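Local coordinates for basic blue protein (Cucumis sativus, PDB 2CBP), which binds a single type 1 copper ion and, as a member of the phytocyanin family, probably serves as an electron carrier, at residues F24-I29 with L70-S75; N40-N45 with A58-S63; Q74-C79 with K90-A95. One frame throughout, in Å; residues are numbered along the deposited sequence.

Contact 1 of 3, residues F24-I29 with L70-S75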
ATOM      1  N   PHE A  24       2.987 -11.363  -7.911  1.00 13.88           N
ATOM      2  CA  PHE A  24       1.540 -11.156  -7.785  1.00 11.36           C
ATOM      3  C   PHE A  24       0.816 -11.427  -9.100  1.00 10.94           C
ATOM      4  O   PHE A  24       1.370 -11.274 -10.195  1.00 14.55           O
ATOM      5  CB  PHE A  24       1.236  -9.745  -7.225  1.00 10.00           C
ATOM      6  CG  PHE A  24       1.945  -9.416  -5.930  1.00  9.03           C
ATOM      7  CD1 PHE A  24       1.430  -9.877  -4.710  1.00 10.20           C
ATOM      8  CD2 PHE A  24       3.108  -8.668  -5.925  1.00 11.12           C
ATOM      9  CE1 PHE A  24       2.095  -9.599  -3.512  1.00 12.03           C
ATOM     10  CE2 PHE A  24       3.779  -8.358  -4.731  1.00 13.91           C
ATOM     11  CZ  PHE A  24       3.267  -8.830  -3.530  1.00 10.28           C
ATOM     12  N   ARG A  25      -0.433 -11.810  -8.950  1.00  9.90           N
ATOM     13  CA  ARG A  25      -1.334 -12.093 -10.062  1.00 14.98           C
ATOM     14  C   ARG A  25      -2.575 -11.212  -9.919  1.00 14.44           C
ATOM     15  O   ARG A  25      -2.963 -10.885  -8.789  1.00 15.60           O
ATOM     16  CB  ARG A  25      -1.800 -13.534 -10.132  1.00 18.72           C
ATOM     17  CG  ARG A  25      -0.877 -14.510 -10.812  1.00 29.03           C
ATOM     18  CD  ARG A  25      -1.495 -15.863 -10.866  1.00 41.64           C
ATOM     19  NE  ARG A  25      -2.770 -15.985 -11.511  1.00 52.29           N
ATOM     20  CZ  ARG A  25      -4.024 -15.989 -11.091  1.00 56.68           C
ATOM     21  NH1 ARG A  25      -4.383 -15.863  -9.812  1.00 57.83           N
ATOM     22  NH2 ARG A  25      -5.030 -16.137 -11.981  1.00 57.86           N
ATOM     23  N   ALA A  26      -3.135 -10.874 -11.069  1.00 13.47           N
ATOM     24  CA  ALA A  26      -4.371 -10.051 -11.048  1.00 14.40           C
ATOM     25  C   ALA A  26      -5.366 -10.880 -10.209  1.00 17.63           C
ATOM     26  O   ALA A  26      -5.422 -12.120 -10.371  1.00 12.48           O
ATOM     27  CB  ALA A  26      -4.892  -9.808 -12.430  1.00 15.70           C
ATOM     28  N   GLY A  27      -6.095 -10.187  -9.353  1.00 12.93           N
ATOM     29  CA  GLY A  27      -7.081 -10.850  -8.511  1.00 13.70           C
ATOM     30  C   GLY A  27      -6.569 -11.188  -7.127  1.00 12.59           C
ATOM     31  O   GLY A  27      -7.401 -11.474  -6.240  1.00 12.28           O
ATOM     32  N   ASP A  28      -5.268 -11.165  -6.952  1.00 10.83           N
ATOM     33  CA  ASP A  28      -4.662 -11.436  -5.625  1.00 11.29           C
ATOM     34  C   ASP A  28      -5.174 -10.290  -4.718  1.00 11.32           C
ATOM     35  O   ASP A  28      -5.612  -9.226  -5.193  1.00 12.04           O
ATOM     36  CB  ASP A  28      -3.167 -11.539  -5.664  1.00 11.00           C
ATOM     37  CG  ASP A  28      -2.581 -12.833  -6.160  1.00 13.05           C
ATOM     38  OD1 ASP A  28      -3.390 -13.791  -6.406  1.00 11.14           O
ATOM     39  OD2 ASP A  28      -1.365 -12.992  -6.312  1.00 12.86           O
ATOM     40  N   ILE A  29      -5.129 -10.542  -3.427  1.00 10.54           N
ATOM     41  CA  ILE A  29      -5.559  -9.611  -2.398  1.00  8.12           C
ATOM     42  C   ILE A  29      -4.412  -9.241  -1.453  1.00  6.83           C
ATOM     43  O   ILE A  29      -3.658 -10.084  -0.977  1.00  7.71           O
ATOM     44  CB  ILE A  29      -6.685 -10.193  -1.526  1.00 13.49           C
ATOM     45  CG1 ILE A  29      -7.888 -10.450  -2.414  1.00 21.04           C
ATOM     46  CG2 ILE A  29      -7.068  -9.255  -0.394  1.00  9.11           C
ATOM     47  CD1 ILE A  29      -8.939 -11.382  -1.814  1.00 27.04           C
ATOM     48  N   LEU A  70      -6.094  -6.802  -6.301  1.00  9.29           N
ATOM     49  CA  LEU A  70      -5.247  -6.191  -7.317  1.00  7.79           C
ATOM     50  C   LEU A  70      -5.726  -6.378  -8.747  1.00 11.82           C
ATOM     51  O   LEU A  70      -6.002  -7.497  -9.210  1.00 13.85           O
ATOM     52  CB  LEU A  70      -3.880  -6.860  -7.198  1.00  8.00           C
ATOM     53  CG  LEU A  70      -3.055  -6.606  -5.949  1.00 10.55           C
ATOM     54  CD1 LEU A  70      -1.735  -7.321  -6.104  1.00 11.78           C
ATOM     55  CD2 LEU A  70      -2.847  -5.131  -5.698  1.00 13.74           C
ATOM     56  N   PRO A  71      -5.773  -5.259  -9.445  1.00 13.70           N
ATOM     57  CA  PRO A  71      -6.103  -5.244 -10.881  1.00 11.10           C
ATOM     58  C   PRO A  71      -4.828  -5.689 -11.610  1.00 10.46           C
ATOM     59  O   PRO A  71      -3.695  -5.737 -11.021  1.00  8.96           O
ATOM     60  CB  PRO A  71      -6.472  -3.801 -11.128  1.00 11.79           C
ATOM     61  CG  PRO A  71      -5.614  -2.985 -10.176  1.00 15.21           C
ATOM     62  CD  PRO A  71      -5.433  -3.895  -8.972  1.00 11.74           C
ATOM     63  N   LYS A  72      -4.954  -5.996 -12.870  1.00 12.60           N
ATOM     64  CA  LYS A  72      -3.807  -6.404 -13.712  1.00 12.31           C
ATOM     65  C   LYS A  72      -2.926  -5.140 -13.840  1.00 12.53           C
ATOM     66  O   LYS A  72      -3.471  -4.046 -14.035  1.00 13.11           O
ATOM     67  CB  LYS A  72      -4.249  -6.831 -15.086  1.00 21.24           C
ATOM     68  CG  LYS A  72      -3.619  -7.991 -15.769  1.00 30.34           C
ATOM     69  CD  LYS A  72      -2.502  -7.711 -16.757  1.00 38.32           C
ATOM     70  CE  LYS A  72      -1.616  -8.929 -16.892  1.00 45.61           C
ATOM     71  NZ  LYS A  72      -0.312  -8.804 -17.541  1.00 44.09           N
ATOM     72  N   GLY A  73      -1.628  -5.331 -13.730  1.00 11.54           N
ATOM     73  CA  GLY A  73      -0.683  -4.227 -13.860  1.00  9.71           C
ATOM     74  C   GLY A  73      -0.162  -3.681 -12.555  1.00  3.90           C
ATOM     75  O   GLY A  73      -0.148  -4.322 -11.503  1.00  5.98           O
ATOM     76  N   GLN A  74       0.329  -2.432 -12.649  1.00  8.14           N
ATOM     77  CA  GLN A  74       0.921  -1.751 -11.495  1.00  8.89           C
ATOM     78  C   GLN A  74      -0.089  -1.076 -10.571  1.00  8.03           C
ATOM     79  O   GLN A  74      -1.031  -0.450 -11.037  1.00  7.27           O
ATOM     80  CB  GLN A  74       1.903  -0.668 -11.979  1.00 14.47           C
ATOM     81  CG  GLN A  74       3.066  -1.212 -12.806  1.00 17.37           C
ATOM     82  CD  GLN A  74       3.393  -0.250 -13.945  1.00 24.09           C
ATOM     83  OE1 GLN A  74       3.293  -0.602 -15.113  1.00 22.99           O
ATOM     84  NE2 GLN A  74       3.767   0.984 -13.565  1.00 21.65           N
ATOM     85  N   SER A  75       0.193  -1.218  -9.283  1.00  6.53           N
ATOM     86  CA  SER A  75      -0.572  -0.614  -8.193  1.00  6.28           C
ATOM     87  C   SER A  75       0.455   0.001  -7.223  1.00  3.20           C
ATOM     88  O   SER A  75       1.496  -0.615  -6.979  1.00  4.87           O
ATOM     89  CB  SER A  75      -1.505  -1.541  -7.438  1.00 11.17           C
ATOM     90  OG  SER A  75      -2.581  -1.915  -8.280  1.00 11.76           O
TER

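Contact 2 of 3, residues N40-N45 with A58-S63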
ATOM      1  N   ASN A  40      -3.271   5.107   7.332  1.00  5.99           N
ATOM      2  CA  ASN A  40      -4.275   4.895   6.305  1.00  2.00           C
ATOM      3  C   ASN A  40      -3.559   4.194   5.114  1.00  2.00           C
ATOM      4  O   ASN A  40      -2.351   3.971   5.126  1.00  2.51           O
ATOM      5  CB  ASN A  40      -5.041   6.150   5.836  1.00  3.18           C
ATOM      6  CG  ASN A  40      -4.168   7.237   5.275  1.00  5.17           C
ATOM      7  OD1 ASN A  40      -3.022   6.978   4.828  1.00  4.92           O
ATOM      8  ND2 ASN A  40      -4.625   8.494   5.303  1.00  8.18           N
ATOM      9  N   VAL A  41      -4.412   3.874   4.144  1.00  2.12           N
ATOM     10  CA  VAL A  41      -3.939   3.239   2.890  1.00  4.42           C
ATOM     11  C   VAL A  41      -4.527   4.120   1.785  1.00  5.38           C
ATOM     12  O   VAL A  41      -5.768   4.319   1.742  1.00  7.36           O
ATOM     13  CB  VAL A  41      -4.358   1.755   2.785  1.00  8.06           C
ATOM     14  CG1 VAL A  41      -3.940   1.138   1.451  1.00  7.39           C
ATOM     15  CG2 VAL A  41      -3.876   0.922   3.955  1.00  7.07           C
ATOM     16  N   VAL A  42      -3.669   4.622   0.923  1.00  2.83           N
ATOM     17  CA  VAL A  42      -4.084   5.492  -0.179  1.00  2.23           C
ATOM     18  C   VAL A  42      -3.572   4.892  -1.496  1.00  3.90           C
ATOM     19  O   VAL A  42      -2.373   4.562  -1.598  1.00  2.66           O
ATOM     20  CB  VAL A  42      -3.591   6.944   0.070  1.00  4.21           C
ATOM     21  CG1 VAL A  42      -4.109   7.962  -0.933  1.00  3.85           C
ATOM     22  CG2 VAL A  42      -3.825   7.415   1.502  1.00  6.61           C
ATOM     23  N   VAL A  43      -4.479   4.789  -2.422  1.00  2.00           N
ATOM     24  CA  VAL A  43      -4.207   4.248  -3.761  1.00  6.36           C
ATOM     25  C   VAL A  43      -3.874   5.409  -4.704  1.00  6.30           C
ATOM     26  O   VAL A  43      -4.751   6.215  -5.057  1.00  8.80           O
ATOM     27  CB  VAL A  43      -5.417   3.434  -4.266  1.00  6.95           C
ATOM     28  CG1 VAL A  43      -5.047   2.734  -5.580  1.00  8.20           C
ATOM     29  CG2 VAL A  43      -5.917   2.463  -3.234  1.00 10.68           C
ATOM     30  N   VAL A  44      -2.602   5.424  -5.083  1.00  4.37           N
ATOM     31  CA  VAL A  44      -2.092   6.501  -5.969  1.00  9.08           C
ATOM     32  C   VAL A  44      -1.516   5.966  -7.270  1.00  9.44           C
ATOM     33  O   VAL A  44      -1.554   4.770  -7.536  1.00 10.77           O
ATOM     34  CB  VAL A  44      -1.045   7.313  -5.148  1.00  7.11           C
ATOM     35  CG1 VAL A  44      -1.636   7.955  -3.908  1.00  8.47           C
ATOM     36  CG2 VAL A  44       0.176   6.477  -4.793  1.00  4.31           C
ATOM     37  N   ASN A  45      -0.959   6.908  -8.024  1.00  7.73           N
ATOM     38  CA  ASN A  45      -0.299   6.565  -9.316  1.00  5.80           C
ATOM     39  C   ASN A  45       1.186   6.574  -9.076  1.00  3.34           C
ATOM     40  O   ASN A  45       1.706   6.911  -7.972  1.00  5.90           O
ATOM     41  CB  ASN A  45      -0.828   7.506 -10.406  1.00  8.17           C
ATOM     42  CG  ASN A  45      -0.536   8.969 -10.112  1.00  7.03           C
ATOM     43  OD1 ASN A  45       0.164   9.331  -9.163  1.00  9.11           O
ATOM     44  ND2 ASN A  45      -1.069   9.822 -10.986  1.00 11.45           N
ATOM     45  N   ALA A  58      -7.846  10.311  -5.146  1.00  8.88           N
ATOM     46  CA  ALA A  58      -7.234   9.039  -4.705  1.00  9.41           C
ATOM     47  C   ALA A  58      -8.136   8.414  -3.633  1.00  9.87           C
ATOM     48  O   ALA A  58      -8.629   9.119  -2.735  1.00 12.32           O
ATOM     49  CB  ALA A  58      -5.842   9.367  -4.189  1.00  7.19           C
ATOM     50  N   LYS A  59      -8.326   7.113  -3.708  1.00 13.09           N
ATOM     51  CA  LYS A  59      -9.137   6.344  -2.748  1.00 14.15           C
ATOM     52  C   LYS A  59      -8.320   6.142  -1.455  1.00  5.90           C
ATOM     53  O   LYS A  59      -7.172   5.753  -1.505  1.00  6.89           O
ATOM     54  CB  LYS A  59      -9.505   4.962  -3.230  1.00 18.86           C
ATOM     55  CG  LYS A  59     -10.641   4.217  -2.591  1.00 27.39           C
ATOM     56  CD  LYS A  59     -10.853   4.321  -1.103  1.00 35.61           C
ATOM     57  CE  LYS A  59     -11.837   3.296  -0.542  1.00 38.75           C
ATOM     58  NZ  LYS A  59     -12.379   3.630   0.799  1.00 39.43           N
ATOM     59  N   VAL A  60      -9.001   6.420  -0.356  1.00  7.69           N
ATOM     60  CA  VAL A  60      -8.439   6.277   0.984  1.00  8.05           C
ATOM     61  C   VAL A  60      -9.184   5.211   1.776  1.00  7.48           C
ATOM     62  O   VAL A  60     -10.433   5.277   1.814  1.00  9.33           O
ATOM     63  CB  VAL A  60      -8.452   7.640   1.704  1.00 11.27           C
ATOM     64  CG1 VAL A  60      -7.865   7.530   3.109  1.00 12.47           C
ATOM     65  CG2 VAL A  60      -7.760   8.712   0.888  1.00 16.76           C
ATOM     66  N   TYR A  61      -8.425   4.323   2.350  1.00  2.28           N
ATOM     67  CA  TYR A  61      -8.947   3.209   3.183  1.00  7.60           C
ATOM     68  C   TYR A  61      -8.568   3.504   4.622  1.00  6.20           C
ATOM     69  O   TYR A  61      -7.436   3.981   4.828  1.00  4.74           O
ATOM     70  CB  TYR A  61      -8.373   1.867   2.729  1.00  9.30           C
ATOM     71  CG  TYR A  61      -8.871   1.435   1.367  1.00 11.36           C
ATOM     72  CD1 TYR A  61      -8.253   1.896   0.206  1.00 12.71           C
ATOM     73  CD2 TYR A  61      -9.967   0.579   1.251  1.00 15.57           C
ATOM     74  CE1 TYR A  61      -8.713   1.511  -1.041  1.00 16.14           C
ATOM     75  CE2 TYR A  61     -10.433   0.181   0.006  1.00 21.12           C
ATOM     76  CZ  TYR A  61      -9.803   0.651  -1.145  1.00 19.76           C
ATOM     77  OH  TYR A  61     -10.242   0.292  -2.394  1.00 20.87           O
ATOM     78  N   THR A  62      -9.485   3.244   5.550  1.00  4.49           N
ATOM     79  CA  THR A  62      -9.246   3.517   6.975  1.00  2.58           C
ATOM     80  C   THR A  62      -9.829   2.510   7.962  1.00  8.21           C
ATOM     81  O   THR A  62      -9.962   2.792   9.184  1.00  7.12           O
ATOM     82  CB  THR A  62      -9.839   4.916   7.289  1.00  8.09           C
ATOM     83  OG1 THR A  62     -11.253   4.738   7.113  1.00  9.15           O
ATOM     84  CG2 THR A  62      -9.365   6.008   6.352  1.00  8.48           C
ATOM     85  N   SER A  63     -10.172   1.327   7.446  1.00  7.24           N
ATOM     86  CA  SER A  63     -10.768   0.309   8.321  1.00  8.94           C
ATOM     87  C   SER A  63      -9.831  -0.285   9.336  1.00 10.08           C
ATOM     88  O   SER A  63     -10.375  -0.686  10.401  1.00  9.53           O
ATOM     89  CB  SER A  63     -11.445  -0.807   7.499  1.00  2.97           C
ATOM     90  OG  SER A  63     -10.445  -1.768   7.207  1.00  5.40           O
TER
HETATM   91  O   HOH W   1      -7.389   5.871  -6.433  1.00 35.17           O

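Contact 3 of 3, residues Q74-C79 with K90-A95. With CU (copper (II) ion), chain B.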
ATOM      1  N   GLN A  74       0.329  -2.432 -12.649  1.00  8.14           N
ATOM      2  CA  GLN A  74       0.921  -1.751 -11.495  1.00  8.89           C
ATOM      3  C   GLN A  74      -0.089  -1.076 -10.571  1.00  8.03           C
ATOM      4  O   GLN A  74      -1.031  -0.450 -11.037  1.00  7.27           O
ATOM      5  CB  GLN A  74       1.903  -0.668 -11.979  1.00 14.47           C
ATOM      6  CG  GLN A  74       3.066  -1.212 -12.806  1.00 17.37           C
ATOM      7  CD  GLN A  74       3.393  -0.250 -13.945  1.00 24.09           C
ATOM      8  OE1 GLN A  74       3.293  -0.602 -15.113  1.00 22.99           O
ATOM      9  NE2 GLN A  74       3.767   0.984 -13.565  1.00 21.65           N
ATOM     10  N   SER A  75       0.193  -1.218  -9.283  1.00  6.53           N
ATOM     11  CA  SER A  75      -0.572  -0.614  -8.193  1.00  6.28           C
ATOM     12  C   SER A  75       0.455   0.001  -7.223  1.00  3.20           C
ATOM     13  O   SER A  75       1.496  -0.615  -6.979  1.00  4.87           O
ATOM     14  CB  SER A  75      -1.505  -1.541  -7.438  1.00 11.17           C
ATOM     15  OG  SER A  75      -2.581  -1.915  -8.280  1.00 11.76           O
ATOM     16  N   TYR A  76       0.114   1.174  -6.729  1.00  2.00           N
ATOM     17  CA  TYR A  76       0.913   1.962  -5.800  1.00  2.49           C
ATOM     18  C   TYR A  76       0.046   2.388  -4.604  1.00  2.00           C
ATOM     19  O   TYR A  76      -1.078   2.875  -4.778  1.00  2.85           O
ATOM     20  CB  TYR A  76       1.475   3.197  -6.542  1.00  2.23           C
ATOM     21  CG  TYR A  76       2.338   2.846  -7.749  1.00  2.00           C
ATOM     22  CD1 TYR A  76       3.694   2.544  -7.584  1.00  5.22           C
ATOM     23  CD2 TYR A  76       1.798   2.825  -9.026  1.00  5.45           C
ATOM     24  CE1 TYR A  76       4.497   2.213  -8.674  1.00  4.68           C
ATOM     25  CE2 TYR A  76       2.592   2.503 -10.140  1.00  3.47           C
ATOM     26  CZ  TYR A  76       3.929   2.209  -9.957  1.00  8.38           C
ATOM     27  OH  TYR A  76       4.680   1.902 -11.061  1.00 11.58           O
ATOM     28  N   PHE A  77       0.615   2.163  -3.435  1.00  6.17           N
ATOM     29  CA  PHE A  77      -0.040   2.478  -2.159  1.00  9.32           C
ATOM     30  C   PHE A  77       0.933   3.258  -1.260  1.00  5.30           C
ATOM     31  O   PHE A  77       2.123   2.957  -1.130  1.00  3.98           O
ATOM     32  CB  PHE A  77      -0.514   1.218  -1.377  1.00  9.07           C
ATOM     33  CG  PHE A  77      -1.308   0.250  -2.193  1.00  7.71           C
ATOM     34  CD1 PHE A  77      -0.628  -0.729  -2.949  1.00 12.16           C
ATOM     35  CD2 PHE A  77      -2.684   0.329  -2.244  1.00  9.75           C
ATOM     36  CE1 PHE A  77      -1.352  -1.611  -3.754  1.00 11.66           C
ATOM     37  CE2 PHE A  77      -3.438  -0.555  -3.046  1.00  8.17           C
ATOM     38  CZ  PHE A  77      -2.736  -1.513  -3.793  1.00  7.37           C
ATOM     39  N   ILE A  78       0.322   4.255  -0.598  1.00  5.72           N
ATOM     40  CA  ILE A  78       1.107   5.046   0.356  1.00  2.00           C
ATOM     41  C   ILE A  78       0.216   5.305   1.594  1.00  2.00           C
ATOM     42  O   ILE A  78      -0.996   5.102   1.533  1.00  3.04           O
ATOM     43  CB  ILE A  78       1.571   6.399  -0.174  1.00  5.54           C
ATOM     44  CG1 ILE A  78       0.382   7.322  -0.362  1.00  3.39           C
ATOM     45  CG2 ILE A  78       2.356   6.303  -1.471  1.00  5.94           C
ATOM     46  CD1 ILE A  78       0.687   8.744  -0.846  1.00  6.91           C
ATOM     47  N   CYS A  79       0.881   5.737   2.638  1.00  6.89           N
ATOM     48  CA  CYS A  79       0.180   6.162   3.883  1.00  3.26           C
ATOM     49  C   CYS A  79       0.346   7.706   3.756  1.00  6.55           C
ATOM     50  O   CYS A  79       1.530   8.078   3.570  1.00  5.35           O
ATOM     51  CB  CYS A  79       0.726   5.633   5.165  1.00  2.00           C
ATOM     52  SG  CYS A  79       0.103   6.504   6.633  1.00  4.13           S
ATOM     53  N   LYS A  90       5.132   3.047   2.059  1.00  5.67           N
ATOM     54  CA  LYS A  90       4.643   2.952   0.680  1.00  3.63           C
ATOM     55  C   LYS A  90       5.130   1.656   0.037  1.00  2.72           C
ATOM     56  O   LYS A  90       6.185   1.130   0.423  1.00  4.26           O
ATOM     57  CB  LYS A  90       5.196   4.138  -0.162  1.00  8.68           C
ATOM     58  CG  LYS A  90       6.703   4.108  -0.191  1.00 10.96           C
ATOM     59  CD  LYS A  90       7.433   4.821  -1.255  1.00 21.65           C
ATOM     60  CE  LYS A  90       7.231   6.282  -1.387  1.00 20.59           C
ATOM     61  NZ  LYS A  90       8.246   6.862  -2.341  1.00 17.14           N
ATOM     62  N   ILE A  91       4.326   1.161  -0.910  1.00  7.61           N
ATOM     63  CA  ILE A  91       4.675  -0.061  -1.636  1.00  2.83           C
ATOM     64  C   ILE A  91       4.201   0.065  -3.080  1.00  2.00           C
ATOM     65  O   ILE A  91       3.197   0.694  -3.427  1.00  2.66           O
ATOM     66  CB  ILE A  91       4.168  -1.379  -1.072  1.00  6.67           C
ATOM     67  CG1 ILE A  91       2.663  -1.331  -0.920  1.00  8.14           C
ATOM     68  CG2 ILE A  91       4.866  -1.740   0.234  1.00  6.74           C
ATOM     69  CD1 ILE A  91       1.926  -2.619  -0.536  1.00  9.06           C
ATOM     70  N   ALA A  92       4.993  -0.622  -3.913  1.00  5.14           N
ATOM     71  CA  ALA A  92       4.674  -0.681  -5.352  1.00  6.35           C
ATOM     72  C   ALA A  92       4.632  -2.199  -5.695  1.00  6.04           C
ATOM     73  O   ALA A  92       5.533  -2.922  -5.311  1.00  5.05           O
ATOM     74  CB  ALA A  92       5.634   0.086  -6.202  1.00  8.08           C
ATOM     75  N   VAL A  93       3.567  -2.556  -6.423  1.00  6.52           N
ATOM     76  CA  VAL A  93       3.414  -3.963  -6.842  1.00  4.11           C
ATOM     77  C   VAL A  93       3.007  -4.019  -8.318  1.00  2.58           C
ATOM     78  O   VAL A  93       2.438  -3.065  -8.874  1.00  5.17           O
ATOM     79  CB  VAL A  93       2.426  -4.695  -5.920  1.00  8.39           C
ATOM     80  CG1 VAL A  93       2.694  -4.478  -4.435  1.00  7.15           C
ATOM     81  CG2 VAL A  93       0.979  -4.357  -6.230  1.00 10.36           C
ATOM     82  N   ASN A  94       3.297  -5.166  -8.901  1.00  4.85           N
ATOM     83  CA  ASN A  94       2.928  -5.438 -10.309  1.00  3.78           C
ATOM     84  C   ASN A  94       2.183  -6.793 -10.313  1.00  6.58           C
ATOM     85  O   ASN A  94       2.772  -7.761  -9.821  1.00  8.54           O
ATOM     86  CB  ASN A  94       4.100  -5.451 -11.271  1.00  6.29           C
ATOM     87  CG  ASN A  94       3.575  -5.615 -12.718  1.00  4.82           C
ATOM     88  OD1 ASN A  94       2.792  -4.794 -13.184  1.00  8.39           O
ATOM     89  ND2 ASN A  94       4.048  -6.658 -13.386  1.00  6.20           N
ATOM     90  N   ALA A  95       0.982  -6.743 -10.861  1.00  6.16           N
ATOM     91  CA  ALA A  95       0.181  -7.973 -10.934  1.00  9.57           C
ATOM     92  C   ALA A  95       0.139  -8.459 -12.388  1.00 12.66           C
ATOM     93  O   ALA A  95      -0.247  -7.704 -13.288  1.00 12.17           O
ATOM     94  CB  ALA A  95      -1.197  -7.761 -10.362  1.00 12.45           C
TER
HETATM   95 CU    CU B  97       1.273   5.763   8.284  1.00  5.01          CU
HETATM   96  O   HOH W   2       2.529  -3.180 -15.423  1.00  9.04           O

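Contact 1 of 3, residues F24-I29 with L70-S75
Leu70 meets the turn that leads into strand 29-33 with both ends of its backbone. Its O takes the N-H of Gly27 in the carbonyl plane, an almost straight bond with Gly27 N 2.7 Å from Leu70 O, and its N gives an equally short one to the O of Asp28 (N-H...O angle 171°). The two bonds clamp a type II beta turn running from Arg25 to Asp28. Gly27 has the positive phi (96°) of that turn's third position, where a CB would jam against the carbonyl O of Ala26. The carboxylate of Asp28 folds back, and its OD2 accepts from Arg25 N, 3.0 Å away, well above the carboxylate plane. The short backbone bonds and the leucine side chain make the tight, buried side: Leu70 CB lies 3.6 Å from Asp28 O, and CG, beside the backbone N (chi1 -67°), helps bring CD1 to 4.0 Å from Phe24 CB. Toward solvent a small methyl-to-backbone contact remains, Ala26 CB 3.8 Å from Lys72 CA, beside an exposed lysine whose bent chain leads its amine away from the turn. On the inner side Leu70 and Phe24 both pack on Val93 of strand 90-95 and on Leu30 of strand 29-33, and Phe24 meets Tyr3 of strand 2-4 edge-to-face. The contact ties the loop entering strand 29-33 to the connection between strands 65-69 and 73-78.

Contact 2 of 3, residues N40-N45 with A58-S63
One edge of the antiparallel sheet of this cupredoxin fold forms where strand 59-61 pairs with strand 41-44, which follows the copper ligand His39 in the chain. Val41 and Tyr61 are a hydrogen-bonded pair: Tyr61 N lies 2.7 Å from Val41 O, and Val41 N returns a longer bond to Tyr61 O. Farther along, Val43 N donates to Lys59 O at 3.0 Å, and a water links Val43 O to Lys59 N. The Tyr61 ring turns one edge to Val43 CG2, 3.7 Å from its CE1, while Lys59 folds its CE over the centre of one ring face, 3.3 Å above the plane. Lys59 NZ then reaches Val60 O at 2.7 Å. On the other face Val60 and Val42 lie side by side, and Val42 CG1 also packs on Ala58 CB. Val60 CG1, anti to the backbone N (chi1 -180°), lies 4.0 Å from Asn40 ND2, whose hydrogen bond goes to Asn80 OD1. A glycine in place of this valine would probably open a gap beside Val42 CG1 and leave the Asn40 amide without its neighbour on that flank. Val41 and Tyr61 both lean on Ile68 of strand 65-69, and strand 73-78 pairs with the other edge of strand 41-44.

Contact 3 of 3, residues Q74-C79 with K90-A95
Lys90 opens the second strand of a beta hairpin, packing its CB against Ile78 CG2 at 3.8 Å where the two chains cross at a non-hydrogen-bonded pair. The first strand runs into Cys79, whose SG binds the copper, and the connection goes on to supply the ligands His84 and Met89. The CA-H of Lys90 approaches Phe77 O. The lysine amine turns to Phe49, hydrogen-bonding the backbone O and making a cation-pi contact with the ring. Ile91 is a hydrogen-bonded partner of Phe77, with Ile91 N 2.9 Å from Phe77 O and a bond returning from Phe77 N to Ile91 O. Its CG1, set between the backbone N and the carbonyl carbon (chi1 56°), comes obliquely to the Phe77 ring, 3.9 Å from CD1, on the sheet face that looks toward Leu30 and Phe32 of strand 29-33. Ala92 points to the opposite face, where its methyl CB presses on the Tyr76 ring, 3.4 Å from CD1 and nearly as close to CE1. Val93 returns to the Phe77 face. It pairs with Ser75 through two bonds, Val93 N to Ser75 O and Ser75 N to Val93 O, while its CG2 sits 3.9 Å from Ser75 CB and lies at the edge of the Phe77 ring. Asn94 faces Gln74 on the same side as Tyr76, their amide planes 56° apart. Gln74 bends at chi2 (142°), and its NE2 donates to Tyr76 OH close to the amide plane. At this outer end one water donates to both amide oxygens, 2.7 Å from Gln74 OE1 and 2.8 Å from Asn94 OD1.

Strand 73-78 is the common element: contact 1 and contact 3 share Gln74 and Ser75, and contact 2 lies along its other edge. Contacts 1 and 3, centres about 10 Å apart, are joined by a probable hydrogen bond between Gly73 O and Ala95 N (2.7 Å). Contacts 2 and 3, centres about 11 Å apart, are joined by backbone bonds from Val42 N to Ile78 O (2.8 Å) and from Val44 N to Tyr76 O (3.0 Å). Copper lies at the sheet end where these two meet: Cys79 SG binds it at 2.2 Å, and the side chain of Asn40 is about 6 Å from the ion. Contact 1 lies away from the metal site.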